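PDB 7LVO: bifunctional purine biosynthetic protein ADE5,7 from Cryptococcus neoformans var. grubii serotype A, which catalyses the second and fifth steps of de novo purine biosynthesis, the ATP-dependent glycinamide ribonucleotide synthetase half being the part in this structure. Local coordinates for residues A258-K262 and R460-R466; G275-P281 and G376-V382. All coordinates share one frame; numbering follows the deposited sequence.

Contact 1: A258-K262 and R460-R466; sequences AQDHK and RRDIAYR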
loop_
_atom_site.group_PDB
_atom_site.type_symbol
_atom_site.label_atom_id
_atom_site.label_comp_id
_atom_site.label_asym_id
_atom_site.label_seq_id
_atom_site.Cartn_x
_atom_site.Cartn_y
_atom_site.Cartn_z
ATOM N N ALA A 258 0.409 0.419 -11.915
ATOM C CA ALA A 258 1.626 -0.278 -11.536
ATOM C C ALA A 258 1.365 -1.774 -11.455
ATOM O O ALA A 258 0.223 -2.225 -11.381
ATOM C CB ALA A 258 2.161 0.234 -10.190
ATOM N N GLN A 259 2.455 -2.545 -11.489
ATOM C CA GLN A 259 2.413 -3.982 -11.269
ATOM C C GLN A 259 3.447 -4.341 -10.208
ATOM O O GLN A 259 4.567 -3.822 -10.224
ATOM C CB GLN A 259 2.690 -4.766 -12.551
ATOM C CG GLN A 259 1.502 -4.838 -13.495
ATOM C CD GLN A 259 1.727 -5.814 -14.637
ATOM O OE1 GLN A 259 2.346 -5.476 -15.647
ATOM N NE2 GLN A 259 1.232 -7.036 -14.477
ATOM N N ASP A 260 3.069 -5.235 -9.300
ATOM C CA ASP A 260 3.915 -5.664 -8.198
ATOM C C ASP A 260 4.232 -7.147 -8.328
ATOM O O ASP A 260 3.493 -7.909 -8.955
ATOM C CB ASP A 260 3.231 -5.377 -6.852
ATOM C CG ASP A 260 4.058 -5.826 -5.665
ATOM O OD1 ASP A 260 5.278 -5.547 -5.642
ATOM O OD2 ASP A 260 3.488 -6.452 -4.748
ATOM N N HIS A 261 5.357 -7.544 -7.734
ATOM C CA HIS A 261 5.802 -8.937 -7.713
ATOM C C HIS A 261 5.608 -9.471 -6.293
ATOM O O HIS A 261 6.447 -9.248 -5.417
ATOM C CB HIS A 261 7.258 -9.054 -8.150
ATOM C CG HIS A 261 7.487 -8.727 -9.588
ATOM N ND1 HIS A 261 7.532 -9.692 -10.571
ATOM C CD2 HIS A 261 7.681 -7.544 -10.213
ATOM C CE1 HIS A 261 7.749 -9.115 -11.739
ATOM N NE2 HIS A 261 7.841 -7.813 -11.549
ATOM N N LYS A 262 4.503 -10.186 -6.079
ATOM C CA LYS A 262 4.172 -10.649 -4.738
ATOM C C LYS A 262 5.065 -11.808 -4.308
ATOM O O LYS A 262 5.421 -11.918 -3.131
ATOM C CB LYS A 262 2.700 -11.066 -4.676
ATOM C CG LYS A 262 1.713 -9.927 -4.855
ATOM C CD LYS A 262 0.272 -10.438 -4.838
ATOM C CE LYS A 262 -0.729 -9.291 -4.903
ATOM N NZ LYS A 262 -2.142 -9.775 -4.880
ATOM N N ARG A 460 15.045 -10.516 -6.202
ATOM C CA ARG A 460 14.728 -11.095 -7.502
ATOM C C ARG A 460 15.422 -10.300 -8.602
ATOM O O ARG A 460 15.398 -9.069 -8.600
ATOM C CB ARG A 460 13.217 -11.109 -7.731
ATOM C CG ARG A 460 12.468 -12.128 -6.887
ATOM C CD ARG A 460 10.963 -12.073 -7.132
ATOM N NE ARG A 460 10.619 -12.243 -8.542
ATOM C CZ ARG A 460 9.384 -12.427 -8.996
ATOM N NH1 ARG A 460 8.349 -12.500 -8.177
ATOM N NH2 ARG A 460 9.185 -12.541 -10.306
ATOM N N ARG A 461 16.041 -11.010 -9.544
ATOM C CA ARG A 461 16.722 -10.371 -10.661
ATOM C C ARG A 461 15.808 -10.123 -11.853
ATOM O O ARG A 461 16.244 -9.500 -12.829
ATOM C CB ARG A 461 17.912 -11.226 -11.102
ATOM C CG ARG A 461 18.950 -11.458 -10.013
ATOM C CD ARG A 461 20.023 -12.432 -10.485
ATOM N NE ARG A 461 19.468 -13.749 -10.771
ATOM C CZ ARG A 461 20.153 -14.752 -11.305
ATOM N NH1 ARG A 461 21.430 -14.621 -11.631
ATOM N NH2 ARG A 461 19.541 -15.914 -11.519
ATOM N N ASP A 462 14.558 -10.582 -11.800
ATOM C CA ASP A 462 13.655 -10.524 -12.945
ATOM C C ASP A 462 12.503 -9.545 -12.729
ATOM O O ASP A 462 11.430 -9.706 -13.313
ATOM C CB ASP A 462 13.103 -11.917 -13.250
ATOM C CG ASP A 462 12.270 -12.472 -12.109
ATOM O OD1 ASP A 462 12.499 -12.055 -10.949
ATOM O OD2 ASP A 462 11.389 -13.315 -12.368
ATOM N N ILE A 463 12.707 -8.526 -11.892
ATOM C CA ILE A 463 11.669 -7.520 -11.699
ATOM C C ILE A 463 11.367 -6.852 -13.031
ATOM O O ILE A 463 12.273 -6.363 -13.719
ATOM C CB ILE A 463 12.101 -6.495 -10.642
ATOM C CG1 ILE A 463 12.310 -7.181 -9.297
ATOM C CG2 ILE A 463 11.060 -5.377 -10.533
ATOM C CD1 ILE A 463 11.064 -7.811 -8.699
ATOM N N ALA A 464 10.086 -6.836 -13.401
ATOM C CA ALA A 464 9.602 -6.259 -14.649
ATOM C C ALA A 464 10.036 -7.056 -15.877
ATOM O O ALA A 464 9.977 -6.546 -17.004
ATOM C CB ALA A 464 10.048 -4.802 -14.801
ATOM N N TYR A 465 10.465 -8.307 -15.685
ATOM C CA TYR A 465 10.924 -9.109 -16.813
ATOM C C TYR A 465 9.779 -9.425 -17.768
ATOM O O TYR A 465 9.956 -9.385 -18.991
ATOM C CB TYR A 465 11.577 -10.402 -16.310
ATOM C CG TYR A 465 10.622 -11.573 -16.199
ATOM C CD1 TYR A 465 9.803 -11.729 -15.085
ATOM C CD2 TYR A 465 10.537 -12.522 -17.214
ATOM C CE1 TYR A 465 8.933 -12.806 -14.985
ATOM C CE2 TYR A 465 9.669 -13.594 -17.123
ATOM C CZ TYR A 465 8.870 -13.732 -16.009
ATOM O OH TYR A 465 8.006 -14.804 -15.919
ATOM N N ARG A 466 8.598 -9.730 -17.231
ATOM C CA ARG A 466 7.461 -10.123 -18.051
ATOM C C ARG A 466 6.870 -8.963 -18.840
ATOM O O ARG A 466 5.991 -9.191 -19.678
ATOM C CB ARG A 466 6.389 -10.760 -17.165
ATOM C CG ARG A 466 6.111 -9.981 -15.896
ATOM C CD ARG A 466 5.314 -10.816 -14.902
ATOM N NE ARG A 466 5.027 -10.063 -13.685
ATOM C CZ ARG A 466 3.942 -9.324 -13.510
ATOM N NH1 ARG A 466 3.012 -9.236 -14.449
ATOM N NH2 ARG A 466 3.786 -8.660 -12.367
#

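Contact 2: G275-P281 and G376-V382; sequences GMGAYAP and GYAVSVV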
loop_
_atom_site.group_PDB
_atom_site.type_symbol
_atom_site.label_atom_id
_atom_site.label_comp_id
_atom_site.label_asym_id
_atom_site.label_seq_id
_atom_site.Cartn_x
_atom_site.Cartn_y
_atom_site.Cartn_z
ATOM N N GLY A 275 5.563 -7.757 -1.311
ATOM C CA GLY A 275 5.968 -7.085 -2.529
ATOM C C GLY A 275 7.473 -7.014 -2.676
ATOM O O GLY A 275 8.144 -6.344 -1.885
ATOM N N MET A 276 8.015 -7.710 -3.676
ATOM C CA MET A 276 9.452 -7.733 -3.923
ATOM C C MET A 276 9.888 -6.748 -4.999
ATOM O O MET A 276 11.079 -6.655 -5.288
ATOM C CB MET A 276 9.899 -9.145 -4.317
ATOM C CG MET A 276 9.828 -10.168 -3.184
ATOM S SD MET A 276 10.864 -9.728 -1.778
ATOM C CE MET A 276 12.490 -9.668 -2.535
ATOM N N GLY A 277 8.959 -6.010 -5.592
ATOM C CA GLY A 277 9.314 -5.036 -6.604
ATOM C C GLY A 277 8.132 -4.611 -7.447
ATOM O O GLY A 277 7.175 -5.369 -7.607
ATOM N N ALA A 278 8.186 -3.398 -7.995
ATOM C CA ALA A 278 7.082 -2.874 -8.787
ATOM C C ALA A 278 7.623 -1.967 -9.884
ATOM O O ALA A 278 8.778 -1.534 -9.858
ATOM C CB ALA A 278 6.081 -2.111 -7.908
ATOM N N TYR A 279 6.768 -1.692 -10.860
ATOM C CA TYR A 279 7.125 -0.832 -11.977
ATOM C C TYR A 279 5.863 -0.138 -12.471
ATOM O O TYR A 279 4.743 -0.625 -12.276
ATOM C CB TYR A 279 7.795 -1.617 -13.113
ATOM C CG TYR A 279 7.001 -2.813 -13.593
ATOM C CD1 TYR A 279 7.086 -4.033 -12.942
ATOM C CD2 TYR A 279 6.158 -2.715 -14.693
ATOM C CE1 TYR A 279 6.364 -5.129 -13.372
ATOM C CE2 TYR A 279 5.426 -3.807 -15.131
ATOM C CZ TYR A 279 5.537 -5.010 -14.465
ATOM O OH TYR A 279 4.813 -6.103 -14.886
ATOM N N ALA A 280 6.059 1.015 -13.117
ATOM C CA ALA A 280 4.948 1.812 -13.624
ATOM C C ALA A 280 5.491 2.797 -14.639
ATOM O O ALA A 280 6.647 3.218 -14.523
ATOM C CB ALA A 280 4.234 2.558 -12.481
ATOM N N PRO A 281 4.694 3.179 -15.654
ATOM C CA PRO A 281 3.354 2.647 -15.941
ATOM C C PRO A 281 3.410 1.211 -16.455
ATOM O O PRO A 281 4.263 0.890 -17.259
ATOM C CB PRO A 281 2.812 3.589 -17.030
ATOM C CG PRO A 281 3.686 4.793 -16.987
ATOM C CD PRO A 281 5.034 4.314 -16.528
ATOM N N GLY A 376 8.286 8.376 -19.216
ATOM C CA GLY A 376 9.152 7.265 -18.897
ATOM C C GLY A 376 8.538 6.308 -17.892
ATOM O O GLY A 376 7.330 6.284 -17.656
ATOM N N TYR A 377 9.410 5.514 -17.276
ATOM C CA TYR A 377 9.000 4.449 -16.374
ATOM C C TYR A 377 9.792 4.537 -15.081
ATOM O O TYR A 377 10.811 5.222 -15.002
ATOM C CB TYR A 377 9.204 3.062 -17.017
ATOM C CG TYR A 377 8.446 2.873 -18.315
ATOM C CD1 TYR A 377 8.928 3.397 -19.504
ATOM C CD2 TYR A 377 7.250 2.168 -18.345
ATOM C CE1 TYR A 377 8.236 3.224 -20.693
ATOM C CE2 TYR A 377 6.551 1.995 -19.518
ATOM C CZ TYR A 377 7.047 2.523 -20.691
ATOM O OH TYR A 377 6.355 2.353 -21.869
ATOM N N ALA A 378 9.305 3.833 -14.062
ATOM C CA ALA A 378 9.962 3.766 -12.763
ATOM C C ALA A 378 9.888 2.335 -12.253
ATOM O O ALA A 378 8.907 1.621 -12.496
ATOM C CB ALA A 378 9.311 4.727 -11.750
ATOM N N VAL A 379 10.930 1.924 -11.530
ATOM C CA VAL A 379 11.051 0.561 -11.036
ATOM C C VAL A 379 11.583 0.593 -9.611
ATOM O O VAL A 379 12.394 1.448 -9.252
ATOM C CB VAL A 379 11.985 -0.292 -11.925
ATOM C CG1 VAL A 379 12.063 -1.718 -11.398
ATOM C CG2 VAL A 379 11.523 -0.267 -13.375
ATOM N N SER A 380 11.120 -0.355 -8.797
ATOM C CA SER A 380 11.607 -0.541 -7.437
ATOM C C SER A 380 11.934 -2.011 -7.244
ATOM O O SER A 380 11.108 -2.873 -7.553
ATOM C CB SER A 380 10.577 -0.087 -6.398
ATOM O OG SER A 380 9.374 -0.831 -6.490
ATOM N N VAL A 381 13.128 -2.297 -6.732
ATOM C CA VAL A 381 13.595 -3.666 -6.527
ATOM C C VAL A 381 13.952 -3.827 -5.055
ATOM O O VAL A 381 14.802 -3.096 -4.533
ATOM C CB VAL A 381 14.796 -4.001 -7.418
ATOM C CG1 VAL A 381 15.287 -5.418 -7.116
ATOM C CG2 VAL A 381 14.427 -3.868 -8.891
ATOM N N VAL A 382 13.316 -4.789 -4.396
ATOM C CA VAL A 382 13.423 -4.960 -2.954
ATOM C C VAL A 382 14.585 -5.890 -2.632
ATOM O O VAL A 382 14.773 -6.930 -3.276
ATOM C CB VAL A 382 12.102 -5.503 -2.369
ATOM C CG1 VAL A 382 12.284 -5.883 -0.903
ATOM C CG2 VAL A 382 10.982 -4.478 -2.521
HETATM O O HOH W 1 13.467 -8.203 -5.395
#

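Contact 1: A258-K262 and R460-R466
His261 reaches from the edge strand into the 460-466 loop, where its imidazole is lodged between Ile463 and Arg466. CD1 of Ile463 lies over one face in a CH-pi contact, 4.0 Å from the centroid of the His261 ring. Over the opposite face, offset toward the rim, comes NH2 of Arg466; the guanidinium, its plane turned 70° from the ring, presents its edge, with NE 3.5 Å from CE1 of His261. Arg466 gets there on a chain extended from CG to NE, although its CG starts between the backbone N and the carbonyl carbon (chi1 46°). Obliquely to the ring, the backbone N of Ala464 lies 3.1 Å from His261 NE2.

Arg460 turns a guanidinium face to His261 ND1, but the angle at NH2 is too poor for a hydrogen bond. A bend at chi3 (56°) brings it side-on to Asp462, where NE meets the syn lone pair of OD1 at 3.1 Å and NH2 bonds to OD2; NH1 goes to the carbonyl of Arg263. The Gln259 amide stands at right angles to the Arg466 guanidinium and is held by Tyr279 OH at OE1 and by the carbonyl of Glu240 at NE2. A type II turn, Asp462 to Tyr465, shapes the loop. The contact thus fastens the C-terminal loop to strand 259-263 at the margin of the five-stranded antiparallel sheet, with Ile463 also packing on strand 377-384 and Ala464 on strand 277-280.

Contact 2: G275-P281 and G376-V382
With chi1 at 61°, OG of Ser380 is tucked over its own main chain, flanked by N and C, and from there takes a weak bond from the N of Ala278 across the strand pair. Tyr279 has a similar first torsion (chi1 53°): CB stays beside CG2 of Val379, 4.0 Å away, while the ring leads away toward Ala464 and Arg466. The two strands are antiparallel neighbours in a five-stranded sheet, joining sequence of the ATP-grasp family region to that of the C domain; the axes of the 277-280 and 377-382 segments approach to 4.7 Å.

Ala278 with Ser380 and Ala280 with Ala378 are hydrogen-bonded pairs, each closed by two reciprocal backbone bonds. Between and beyond them, Tyr279 with Val379 and Gly277 with Val381 are non-hydrogen-bonded pairs. Gly277 has no side chain, and its CA lies 3.0 Å from the O of Ser380. The small side chains of Ala278, Ala280, Ala378 and Ser380 share one face and pack against helix 340-344; Ser380 OG also bonds to the carbonyl of Pro339. From the other face Val379 meets helix 438-449.

At one end Pro281, after a cis peptide, crosses Tyr377 at about a right angle: CD of Pro281 is 3.6 Å from CD2 of Tyr377, and the carbonyl O of Pro281 lies at the edge of the tyrosine ring, near the ring plane. At the other end Met276, bent at chi2 and chi3, brings CE to 4.1 Å from CG1 of Val382. Val382 N bonds to the O of Met276 from well above the carbonyl plane, and a water donates to that same oxygen at 2.8 Å and to Val382 O.

Strands 259-263 and 277-280 are neighbours in one antiparallel sheet, so contact 1 and contact 2 meet directly, their centres about 7 Å apart. A backbone bond from Met276 N to His261 O, 2.8 Å long, ties one to the other, and Tyr279 serves both. Both contacts are largely buried, but contact 2 lies within the sheet and relies on regular backbone hydrogen bonds and small residues, while contact 1 joins an edge strand to a loop through a histidine, arginines and an isoleucine, and rests mainly on ring-face and edge packing. In sequence, both segments of contact 2 fall between those of contact 1.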